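Long-range contacts in serine-tRNA ligase (Naegleria fowleri, PDB 6BLJ), which probably attaches serine to its cognate tRNA in the cytoplasm, as a class II aminoacyl-tRNA synthetase that activates the amino acid with ATP: residues A[297-305]-A[339-348]; A[223-234]-A[467-478]. All coordinates share one frame; numbering follows the deposited sequence.

Interaction 1: residues A[297-305]-A[339-348]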
loop_
_atom_site.group_PDB
_atom_site.type_symbol
_atom_site.label_atom_id
_atom_site.label_comp_id
_atom_site.label_asym_id
_atom_site.label_seq_id
_atom_site.Cartn_x
_atom_site.Cartn_y
_atom_site.Cartn_z
ATOM N N PHE A 297 31.285 1.929 -19.549
ATOM C CA PHE A 297 31.319 1.962 -21.008
ATOM C C PHE A 297 32.239 3.063 -21.527
ATOM O O PHE A 297 32.225 4.193 -21.024
ATOM C CB PHE A 297 29.913 2.147 -21.588
ATOM C CG PHE A 297 28.957 1.038 -21.229
ATOM C CD1 PHE A 297 29.068 -0.214 -21.824
ATOM C CD2 PHE A 297 27.935 1.253 -20.318
ATOM C CE1 PHE A 297 28.181 -1.235 -21.508
ATOM C CE2 PHE A 297 27.038 0.228 -19.996
ATOM C CZ PHE A 297 27.161 -1.011 -20.590
ATOM N N ASP A 298 33.031 2.721 -22.543
ATOM C CA ASP A 298 33.892 3.653 -23.256
ATOM C C ASP A 298 33.115 4.398 -24.329
ATOM O O ASP A 298 32.047 3.969 -24.775
ATOM C CB ASP A 298 35.045 2.918 -23.939
ATOM C CG ASP A 298 36.153 2.585 -22.996
ATOM O OD1 ASP A 298 36.372 3.367 -22.047
ATOM O OD2 ASP A 298 36.802 1.535 -23.201
ATOM N N GLU A 299 33.703 5.507 -24.781
ATOM C CA GLU A 299 33.132 6.256 -25.896
ATOM C C GLU A 299 32.917 5.347 -27.099
ATOM O O GLU A 299 31.918 5.474 -27.817
ATOM C CB GLU A 299 34.053 7.422 -26.271
ATOM C CG GLU A 299 33.475 8.339 -27.324
ATOM C CD GLU A 299 32.313 9.149 -26.785
ATOM O OE1 GLU A 299 32.290 9.401 -25.564
ATOM O OE2 GLU A 299 31.417 9.527 -27.567
ATOM N N SER A 300 33.856 4.425 -27.337
ATOM C CA SER A 300 33.757 3.514 -28.469
ATOM C C SER A 300 32.591 2.540 -28.338
ATOM O O SER A 300 32.167 1.969 -29.348
ATOM C CB SER A 300 35.063 2.736 -28.623
ATOM O OG SER A 300 35.230 1.802 -27.568
ATOM N N GLU A 301 32.074 2.335 -27.125
ATOM C CA GLU A 301 30.976 1.414 -26.858
ATOM C C GLU A 301 29.628 2.114 -26.760
ATOM O O GLU A 301 28.646 1.480 -26.372
ATOM C CB GLU A 301 31.233 0.645 -25.561
ATOM C CG GLU A 301 32.524 -0.145 -25.565
ATOM C CD GLU A 301 32.900 -0.656 -24.187
ATOM O OE1 GLU A 301 32.998 0.168 -23.250
ATOM O OE2 GLU A 301 33.106 -1.881 -24.046
ATOM N N LEU A 302 29.563 3.401 -27.075
ATOM C CA LEU A 302 28.340 4.171 -26.941
ATOM C C LEU A 302 28.014 4.830 -28.271
ATOM O O LEU A 302 28.918 5.137 -29.050
ATOM C CB LEU A 302 28.486 5.227 -25.834
ATOM C CG LEU A 302 28.701 4.675 -24.420
ATOM C CD1 LEU A 302 29.320 5.721 -23.502
ATOM C CD2 LEU A 302 27.366 4.176 -23.819
ATOM N N PRO A 303 26.729 5.041 -28.569
ATOM C CA PRO A 303 25.560 4.771 -27.723
ATOM C C PRO A 303 25.074 3.320 -27.741
ATOM O O PRO A 303 25.411 2.550 -28.636
ATOM C CB PRO A 303 24.497 5.694 -28.320
ATOM C CG PRO A 303 24.848 5.731 -29.779
ATOM C CD PRO A 303 26.362 5.724 -29.822
ATOM N N ILE A 304 24.277 2.968 -26.736
ATOM C CA ILE A 304 23.639 1.659 -26.626
ATOM C C ILE A 304 22.146 1.863 -26.817
ATOM O O ILE A 304 21.514 2.576 -26.034
ATOM C CB ILE A 304 23.926 1.002 -25.269
ATOM C CG1 ILE A 304 25.429 0.850 -25.050
ATOM C CG2 ILE A 304 23.232 -0.347 -25.170
ATOM C CD1 ILE A 304 25.775 0.421 -23.658
ATOM N N LYS A 305 21.577 1.236 -27.839
ATOM C CA LYS A 305 20.179 1.442 -28.200
ATOM C C LYS A 305 19.414 0.133 -28.038
ATOM O O LYS A 305 19.821 -0.898 -28.588
ATOM C CB LYS A 305 20.048 1.946 -29.636
ATOM C CG LYS A 305 20.765 3.276 -29.954
ATOM C CD LYS A 305 20.567 3.626 -31.435
ATOM C CE LYS A 305 21.268 4.919 -31.831
ATOM N NZ LYS A 305 21.005 5.249 -33.259
ATOM N N PHE A 339 15.022 2.790 -25.465
ATOM C CA PHE A 339 15.892 3.015 -24.310
ATOM C C PHE A 339 17.322 3.177 -24.811
ATOM O O PHE A 339 17.814 2.319 -25.553
ATOM C CB PHE A 339 15.796 1.850 -23.306
ATOM C CG PHE A 339 16.537 2.103 -22.006
ATOM C CD1 PHE A 339 17.917 1.914 -21.919
ATOM C CD2 PHE A 339 15.854 2.539 -20.884
ATOM C CE1 PHE A 339 18.595 2.158 -20.735
ATOM C CE2 PHE A 339 16.522 2.785 -19.690
ATOM C CZ PHE A 339 17.895 2.600 -19.614
ATOM N N VAL A 340 17.986 4.279 -24.445
ATOM C CA VAL A 340 19.318 4.573 -24.969
ATOM C C VAL A 340 20.257 5.008 -23.850
ATOM O O VAL A 340 19.893 5.829 -23.001
ATOM C CB VAL A 340 19.277 5.650 -26.072
ATOM C CG1 VAL A 340 20.685 5.839 -26.676
ATOM C CG2 VAL A 340 18.285 5.264 -27.173
ATOM N N VAL A 341 21.479 4.460 -23.868
ATOM C CA VAL A 341 22.594 4.923 -23.049
ATOM C C VAL A 341 23.530 5.716 -23.959
ATOM O O VAL A 341 23.939 5.216 -25.018
ATOM C CB VAL A 341 23.342 3.737 -22.407
ATOM C CG1 VAL A 341 24.426 4.231 -21.444
ATOM C CG2 VAL A 341 22.372 2.746 -21.731
ATOM N N THR A 342 23.886 6.944 -23.563
ATOM C CA THR A 342 24.804 7.739 -24.391
ATOM C C THR A 342 26.009 8.223 -23.597
ATOM O O THR A 342 26.032 8.221 -22.362
ATOM C CB THR A 342 24.137 8.976 -25.013
ATOM O OG1 THR A 342 24.023 9.998 -24.011
ATOM C CG2 THR A 342 22.767 8.638 -25.588
ATOM N N SER A 343 27.009 8.681 -24.350
ATOM C CA SER A 343 28.102 9.430 -23.771
ATOM C C SER A 343 27.564 10.683 -23.082
ATOM O O SER A 343 26.536 11.228 -23.483
ATOM C CB SER A 343 29.101 9.823 -24.864
ATOM O OG SER A 343 29.939 10.883 -24.443
ATOM N N PRO A 344 28.232 11.151 -22.027
ATOM C CA PRO A 344 27.857 12.429 -21.421
ATOM C C PRO A 344 28.473 13.639 -22.108
ATOM O O PRO A 344 28.251 14.758 -21.647
ATOM C CB PRO A 344 28.390 12.282 -19.988
ATOM C CG PRO A 344 29.637 11.478 -20.173
ATOM C CD PRO A 344 29.321 10.488 -21.284
ATOM N N LYS A 345 29.219 13.452 -23.191
ATOM C CA LYS A 345 29.960 14.520 -23.848
ATOM C C LYS A 345 29.157 15.154 -24.984
ATOM O O LYS A 345 28.244 14.548 -25.553
ATOM C CB LYS A 345 31.275 13.979 -24.410
ATOM C CG LYS A 345 32.150 13.327 -23.373
ATOM C CD LYS A 345 32.481 14.282 -22.251
ATOM C CE LYS A 345 33.464 13.651 -21.283
ATOM N NZ LYS A 345 33.266 14.153 -19.897
ATOM N N ASP A 346 29.509 16.405 -25.295
ATOM C CA ASP A 346 29.180 17.059 -26.572
ATOM C C ASP A 346 27.688 17.026 -26.912
ATOM O O ASP A 346 27.307 16.832 -28.070
ATOM C CB ASP A 346 29.980 16.430 -27.714
ATOM C CG ASP A 346 31.468 16.558 -27.517
ATOM O OD1 ASP A 346 31.903 17.556 -26.906
ATOM O OD2 ASP A 346 32.197 15.651 -27.965
ATOM N N ASN A 347 26.837 17.259 -25.913
ATOM C CA ASN A 347 25.382 17.322 -26.106
ATOM C C ASN A 347 24.818 16.092 -26.823
ATOM O O ASN A 347 23.724 16.155 -27.396
ATOM C CB ASN A 347 24.971 18.593 -26.864
ATOM C CG ASN A 347 24.959 19.823 -25.978
ATOM O OD1 ASN A 347 24.598 19.753 -24.801
ATOM N ND2 ASN A 347 25.357 20.963 -26.537
ATOM N N LYS A 348 25.516 14.954 -26.761
ATOM C CA LYS A 348 25.040 13.758 -27.447
ATOM C C LYS A 348 23.703 13.279 -26.901
ATOM O O LYS A 348 22.855 12.810 -27.666
ATOM C CB LYS A 348 26.068 12.633 -27.354
ATOM C CG LYS A 348 26.965 12.554 -28.579
ATOM C CD LYS A 348 28.322 12.040 -28.251
ATOM C CE LYS A 348 29.230 12.211 -29.469
ATOM N NZ LYS A 348 30.560 11.641 -29.198
#
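Glu299 and Lys348 reach for each other from opposite directions, and Ser343 sits beside the point where they meet. The Glu299 chain leaves with CG anti to the backbone N (chi1 -174°) and then bends at chi2, which brings the carboxylate over to residues 343-348. Its two oxygens are used differently. Glu299 OE1 takes the hydroxyl proton of Ser343 OG on its syn lone pair at 3.0 Å, and it also has Tyr425 OH as a partner. Glu299 OE2 forms a salt bridge of 2.8 Å with Lys348 NZ, which comes from above the carboxylate plane. Ser343 OG in turn accepts from Lys345 N, an ST turn that fixes the hydroxyl oxygen.

Next to this polar cluster, Leu302 crosses Val341 obliquely, with CD2 of Leu302 3.8 Å from CG1 of Val341. The other methyl, Leu302 CD1, lies against the backbone of Ser343. Pro303, which follows a cis peptide bond, rests its CB near Val340 CG1. Lys305 and Val340 run side by side in the same direction, while the ammonium of Lys305 goes on to Glu355.

The backbones pair antiparallel. Ile304 and Val341 are a hydrogen-bonded pair: Ile304 N gives to Val341 O at 2.8 Å and Val341 N to Ile304 O at 2.9 Å. Lys305 and Val340 form the non-hydrogen-bonded pair. Val340 also packs on helix 348-366.

The contact thus joins the start of strand 304-313 to the end of strand 332-342 in the class II core sheet. Beyond the last bridge, a shared carboxylate takes over from backbone pairing and links the turn before one strand to the loop and helix start after the other.

Interaction 2: residues A[223-234]-A[467-478]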
loop_
_atom_site.group_PDB
_atom_site.type_symbol
_atom_site.label_atom_id
_atom_site.label_comp_id
_atom_site.label_asym_id
_atom_site.label_seq_id
_atom_site.Cartn_x
_atom_site.Cartn_y
_atom_site.Cartn_z
ATOM N N ARG A 223 -5.182 -9.881 -33.291
ATOM C CA ARG A 223 -4.192 -9.971 -34.369
ATOM C C ARG A 223 -3.577 -8.604 -34.660
ATOM O O ARG A 223 -2.383 -8.504 -34.954
ATOM C CB ARG A 223 -4.807 -10.579 -35.634
ATOM C CG ARG A 223 -5.277 -12.018 -35.449
ATOM C CD ARG A 223 -5.525 -12.712 -36.781
ATOM N NE ARG A 223 -6.522 -12.015 -37.588
ATOM C CZ ARG A 223 -6.291 -11.476 -38.782
ATOM N NH1 ARG A 223 -5.085 -11.562 -39.346
ATOM N NH2 ARG A 223 -7.276 -10.858 -39.425
ATOM N N MET A 224 -4.366 -7.533 -34.548
ATOM C CA MET A 224 -3.794 -6.198 -34.726
ATOM C C MET A 224 -2.880 -5.815 -33.562
ATOM O O MET A 224 -1.914 -5.065 -33.747
ATOM C CB MET A 224 -4.900 -5.157 -34.893
ATOM C CG MET A 224 -4.361 -3.809 -35.347
ATOM S SD MET A 224 -5.619 -2.566 -35.706
ATOM C CE MET A 224 -6.250 -3.152 -37.259
ATOM N N ASN A 225 -3.199 -6.274 -32.356
ATOM C CA ASN A 225 -2.332 -6.029 -31.207
ATOM C C ASN A 225 -0.950 -6.597 -31.466
ATOM O O ASN A 225 0.068 -5.915 -31.273
ATOM C CB ASN A 225 -2.944 -6.661 -29.947
ATOM C CG ASN A 225 -2.507 -5.968 -28.649
ATOM O OD1 ASN A 225 -2.192 -4.785 -28.640
ATOM N ND2 ASN A 225 -2.479 -6.719 -27.555
ATOM N N LEU A 226 -0.904 -7.851 -31.928
ATOM C CA LEU A 226 0.365 -8.470 -32.288
ATOM C C LEU A 226 1.028 -7.761 -33.454
ATOM O O LEU A 226 2.252 -7.609 -33.468
ATOM C CB LEU A 226 0.173 -9.942 -32.644
ATOM C CG LEU A 226 0.361 -10.980 -31.555
ATOM C CD1 LEU A 226 0.332 -12.332 -32.211
ATOM C CD2 LEU A 226 1.715 -10.748 -30.906
ATOM N N ALA A 227 0.246 -7.381 -34.473
ATOM C CA ALA A 227 0.835 -6.717 -35.631
ATOM C C ALA A 227 1.576 -5.448 -35.209
ATOM O O ALA A 227 2.681 -5.179 -35.693
ATOM C CB ALA A 227 -0.252 -6.413 -36.670
ATOM N N LEU A 228 0.990 -4.671 -34.286
ATOM C CA LEU A 228 1.639 -3.452 -33.809
ATOM C C LEU A 228 2.960 -3.761 -33.125
ATOM O O LEU A 228 3.950 -3.044 -33.318
ATOM C CB LEU A 228 0.717 -2.704 -32.845
ATOM C CG LEU A 228 -0.243 -1.626 -33.342
ATOM C CD1 LEU A 228 -1.128 -1.170 -32.175
ATOM C CD2 LEU A 228 0.519 -0.437 -33.931
ATOM N N GLN A 229 2.981 -4.800 -32.285
ATOM C CA GLN A 229 4.208 -5.191 -31.605
ATOM C C GLN A 229 5.257 -5.646 -32.609
ATOM O O GLN A 229 6.426 -5.261 -32.521
ATOM C CB GLN A 229 3.921 -6.308 -30.602
ATOM C CG GLN A 229 3.117 -5.883 -29.396
ATOM C CD GLN A 229 2.582 -7.081 -28.656
ATOM O OE1 GLN A 229 1.382 -7.192 -28.405
ATOM N NE2 GLN A 229 3.467 -8.019 -28.351
ATOM N N ASN A 230 4.855 -6.508 -33.551
ATOM C CA ASN A 230 5.787 -7.048 -34.536
ATOM C C ASN A 230 6.369 -5.941 -35.412
ATOM O O ASN A 230 7.577 -5.921 -35.701
ATOM C CB ASN A 230 5.051 -8.085 -35.385
ATOM C CG ASN A 230 5.978 -9.100 -36.029
ATOM O OD1 ASN A 230 5.635 -10.270 -36.157
ATOM N ND2 ASN A 230 7.155 -8.650 -36.451
ATOM N N TYR A 231 5.513 -5.031 -35.875
ATOM C CA TYR A 231 5.962 -3.919 -36.703
ATOM C C TYR A 231 6.866 -2.981 -35.909
ATOM O O TYR A 231 7.924 -2.568 -36.397
ATOM C CB TYR A 231 4.745 -3.170 -37.265
ATOM C CG TYR A 231 5.071 -1.850 -37.944
ATOM C CD1 TYR A 231 6.058 -1.783 -38.917
ATOM C CD2 TYR A 231 4.389 -0.680 -37.614
ATOM C CE1 TYR A 231 6.375 -0.580 -39.544
ATOM C CE2 TYR A 231 4.695 0.538 -38.244
ATOM C CZ TYR A 231 5.694 0.570 -39.211
ATOM O OH TYR A 231 6.025 1.747 -39.841
ATOM N N ALA A 232 6.477 -2.656 -34.676
ATOM C CA ALA A 232 7.281 -1.754 -33.855
ATOM C C ALA A 232 8.691 -2.289 -33.663
ATOM O O ALA A 232 9.674 -1.547 -33.787
ATOM C CB ALA A 232 6.608 -1.544 -32.498
ATOM N N ILE A 233 8.811 -3.581 -33.364
ATOM C CA ILE A 233 10.132 -4.170 -33.156
ATOM C C ILE A 233 10.937 -4.168 -34.455
ATOM O O ILE A 233 12.133 -3.848 -34.458
ATOM C CB ILE A 233 9.973 -5.579 -32.548
ATOM C CG1 ILE A 233 9.535 -5.432 -31.083
ATOM C CG2 ILE A 233 11.256 -6.379 -32.643
ATOM C CD1 ILE A 233 8.822 -6.609 -30.546
ATOM N N ASP A 234 10.303 -4.517 -35.579
ATOM C CA ASP A 234 10.998 -4.431 -36.867
ATOM C C ASP A 234 11.436 -3.000 -37.151
ATOM O O ASP A 234 12.575 -2.751 -37.560
ATOM C CB ASP A 234 10.102 -4.937 -37.992
ATOM C CG ASP A 234 9.996 -6.431 -38.015
ATOM O OD1 ASP A 234 10.760 -7.079 -37.262
ATOM O OD2 ASP A 234 9.176 -6.952 -38.804
ATOM N N VAL A 467 -7.937 -1.322 -41.741
ATOM C CA VAL A 467 -6.613 -1.636 -41.181
ATOM C C VAL A 467 -5.578 -0.678 -41.771
ATOM O O VAL A 467 -5.471 -0.580 -43.005
ATOM C CB VAL A 467 -6.236 -3.084 -41.475
ATOM C CG1 VAL A 467 -4.815 -3.376 -40.970
ATOM C CG2 VAL A 467 -7.258 -4.037 -40.842
ATOM N N PRO A 468 -4.791 0.024 -40.948
ATOM C CA PRO A 468 -3.748 0.899 -41.500
ATOM C C PRO A 468 -2.872 0.149 -42.498
ATOM O O PRO A 468 -2.504 -1.006 -42.278
ATOM C CB PRO A 468 -2.959 1.335 -40.265
ATOM C CG PRO A 468 -4.016 1.317 -39.133
ATOM C CD PRO A 468 -4.920 0.143 -39.483
ATOM N N GLU A 469 -2.573 0.813 -43.615
ATOM C CA GLU A 469 -1.864 0.151 -44.708
ATOM C C GLU A 469 -0.619 -0.573 -44.204
ATOM O O GLU A 469 -0.402 -1.745 -44.521
ATOM C CB GLU A 469 -1.492 1.166 -45.781
ATOM C CG GLU A 469 -1.176 0.529 -47.106
ATOM C CD GLU A 469 -0.864 1.551 -48.166
ATOM O OE1 GLU A 469 -1.810 2.204 -48.661
ATOM O OE2 GLU A 469 0.334 1.717 -48.483
ATOM N N VAL A 470 0.188 0.100 -43.377
ATOM C CA VAL A 470 1.464 -0.478 -42.962
ATOM C C VAL A 470 1.282 -1.715 -42.087
ATOM O O VAL A 470 2.208 -2.527 -41.981
ATOM C CB VAL A 470 2.330 0.584 -42.253
ATOM C CG1 VAL A 470 1.852 0.808 -40.828
ATOM C CG2 VAL A 470 3.800 0.189 -42.270
ATOM N N LEU A 471 0.121 -1.895 -41.445
ATOM C CA LEU A 471 -0.104 -3.080 -40.615
ATOM C C LEU A 471 -0.690 -4.258 -41.391
ATOM O O LEU A 471 -0.721 -5.373 -40.856
ATOM C CB LEU A 471 -1.028 -2.763 -39.411
ATOM C CG LEU A 471 -0.552 -1.832 -38.291
ATOM C CD1 LEU A 471 -1.605 -1.642 -37.170
ATOM C CD2 LEU A 471 0.764 -2.335 -37.692
ATOM N N GLN A 472 -1.175 -4.042 -42.617
ATOM C CA GLN A 472 -1.853 -5.120 -43.335
ATOM C C GLN A 472 -0.967 -6.348 -43.543
ATOM O O GLN A 472 -1.429 -7.465 -43.250
ATOM C CB GLN A 472 -2.425 -4.571 -44.649
ATOM C CG GLN A 472 -3.518 -3.517 -44.412
ATOM C CD GLN A 472 -4.087 -2.903 -45.691
ATOM O OE1 GLN A 472 -3.807 -3.360 -46.791
ATOM N NE2 GLN A 472 -4.874 -1.841 -45.540
ATOM N N PRO A 473 0.295 -6.236 -43.987
ATOM C CA PRO A 473 1.125 -7.451 -44.106
ATOM C C PRO A 473 1.356 -8.167 -42.789
ATOM O O PRO A 473 1.540 -9.389 -42.783
ATOM C CB PRO A 473 2.443 -6.926 -44.698
ATOM C CG PRO A 473 2.092 -5.641 -45.342
ATOM C CD PRO A 473 0.993 -5.048 -44.518
ATOM N N TYR A 474 1.348 -7.453 -41.668
ATOM C CA TYR A 474 1.542 -8.077 -40.369
ATOM C C TYR A 474 0.293 -8.781 -39.861
ATOM O O TYR A 474 0.335 -9.395 -38.788
ATOM C CB TYR A 474 1.991 -7.024 -39.354
ATOM C CG TYR A 474 3.387 -6.484 -39.593
ATOM C CD1 TYR A 474 4.490 -7.121 -39.056
ATOM C CD2 TYR A 474 3.593 -5.335 -40.351
ATOM C CE1 TYR A 474 5.771 -6.632 -39.266
ATOM C CE2 TYR A 474 4.871 -4.837 -40.560
ATOM C CZ TYR A 474 5.954 -5.492 -40.007
ATOM O OH TYR A 474 7.235 -5.028 -40.199
ATOM N N MET A 475 -0.809 -8.696 -40.602
ATOM C CA MET A 475 -2.070 -9.338 -40.257
ATOM C C MET A 475 -2.551 -10.257 -41.371
ATOM O O MET A 475 -3.754 -10.390 -41.590
ATOM C CB MET A 475 -3.131 -8.287 -39.946
ATOM C CG MET A 475 -3.072 -7.762 -38.544
ATOM S SD MET A 475 -4.343 -6.530 -38.329
ATOM C CE MET A 475 -5.820 -7.541 -38.265
ATOM N N GLY A 476 -1.620 -10.869 -42.098
ATOM C CA GLY A 476 -1.987 -11.776 -43.172
ATOM C C GLY A 476 -2.796 -11.142 -44.277
ATOM O O GLY A 476 -3.567 -11.835 -44.948
ATOM N N GLY A 477 -2.649 -9.837 -44.486
ATOM C CA GLY A 477 -3.336 -9.162 -45.567
ATOM C C GLY A 477 -4.721 -8.625 -45.246
ATOM O O GLY A 477 -5.364 -8.067 -46.142
ATOM N N THR A 478 -5.211 -8.786 -44.012
ATOM C CA THR A 478 -6.538 -8.277 -43.670
ATOM C C THR A 478 -6.601 -6.769 -43.892
ATOM O O THR A 478 -5.778 -6.017 -43.360
ATOM C CB THR A 478 -6.887 -8.595 -42.212
ATOM O OG1 THR A 478 -6.813 -10.005 -41.976
ATOM C CG2 THR A 478 -8.302 -8.118 -41.894
HETATM O O HOH W 1 -1.018 -10.489 -36.514
#
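Met475 O is gripped by three donors: Arg223 NH1 at 2.9 Å, and the backbone N and the hydroxyl of Thr478. Thr478 OG1 lies nearly in line with the C=O bond of Met475, whereas Arg223 NH1 comes from well above the carbonyl plane. Arg223 NH2 gives an almost linear bond of 2.7 Å to Thr478 OG1. Both acceptors lie in the guanidinium plane. The bend at chi3 of Met475 (73°) turns CE over one guanidinium face. Arg223 NH2 also forms a salt bridge with Asp220.

Met475 SD lies 3.7 Å from Met224 CB. Met224 CE reaches on to Val467 CG2. Leu471 crosses Met224 at about a right angle, its CD1 touching Met224 CG, while CD2 leans on Tyr231.

Ala227 CB touches both Tyr474 CB and Met475 CG, 3.6 Å from each. Farther along the helix, Tyr231 CB sits over a face of the Tyr474 ring in a CH-pi contact, 3.8 Å from the centroid. The two rings themselves meet obliquely, their planes at 50°. Val470 CG2 packs on Tyr231 CZ at 3.6 Å, and the Tyr231 hydroxyl hydrogen-bonds to Ser366. Asp234 OD2 lies in the plane of the Tyr474 ring, nearest its hydroxyl.

Asn230 hydrogen-bonds to Asn230 of the second subunit and packs on that subunit's Tyr474. The apolar middle and the arginine grip at one end therefore hold loop 467-478, near the C-terminus, on a helix where the second subunit packs.

In the fold
The two contacts lie at separate places in the chain, with centres 32 Å apart and nearest atoms about 10 Å apart. Along the sequence, residues 223-234 come first, then the whole of interaction 1, and last 467-478 near the C-terminus. The central sheet connects them: strands 304-313 and 332-342, paired in interaction 1, continue to where Gln229 and Ile233 of helix 220-238 pack on them. AMP is bound in the same region, about 11 Å from the Phe339 side chain and 10 Å from that of Leu228. Interaction 1 pairs the start of one core strand with the end of the other, and interaction 2 fastens loop 467-478 to a helix packed on that sheet.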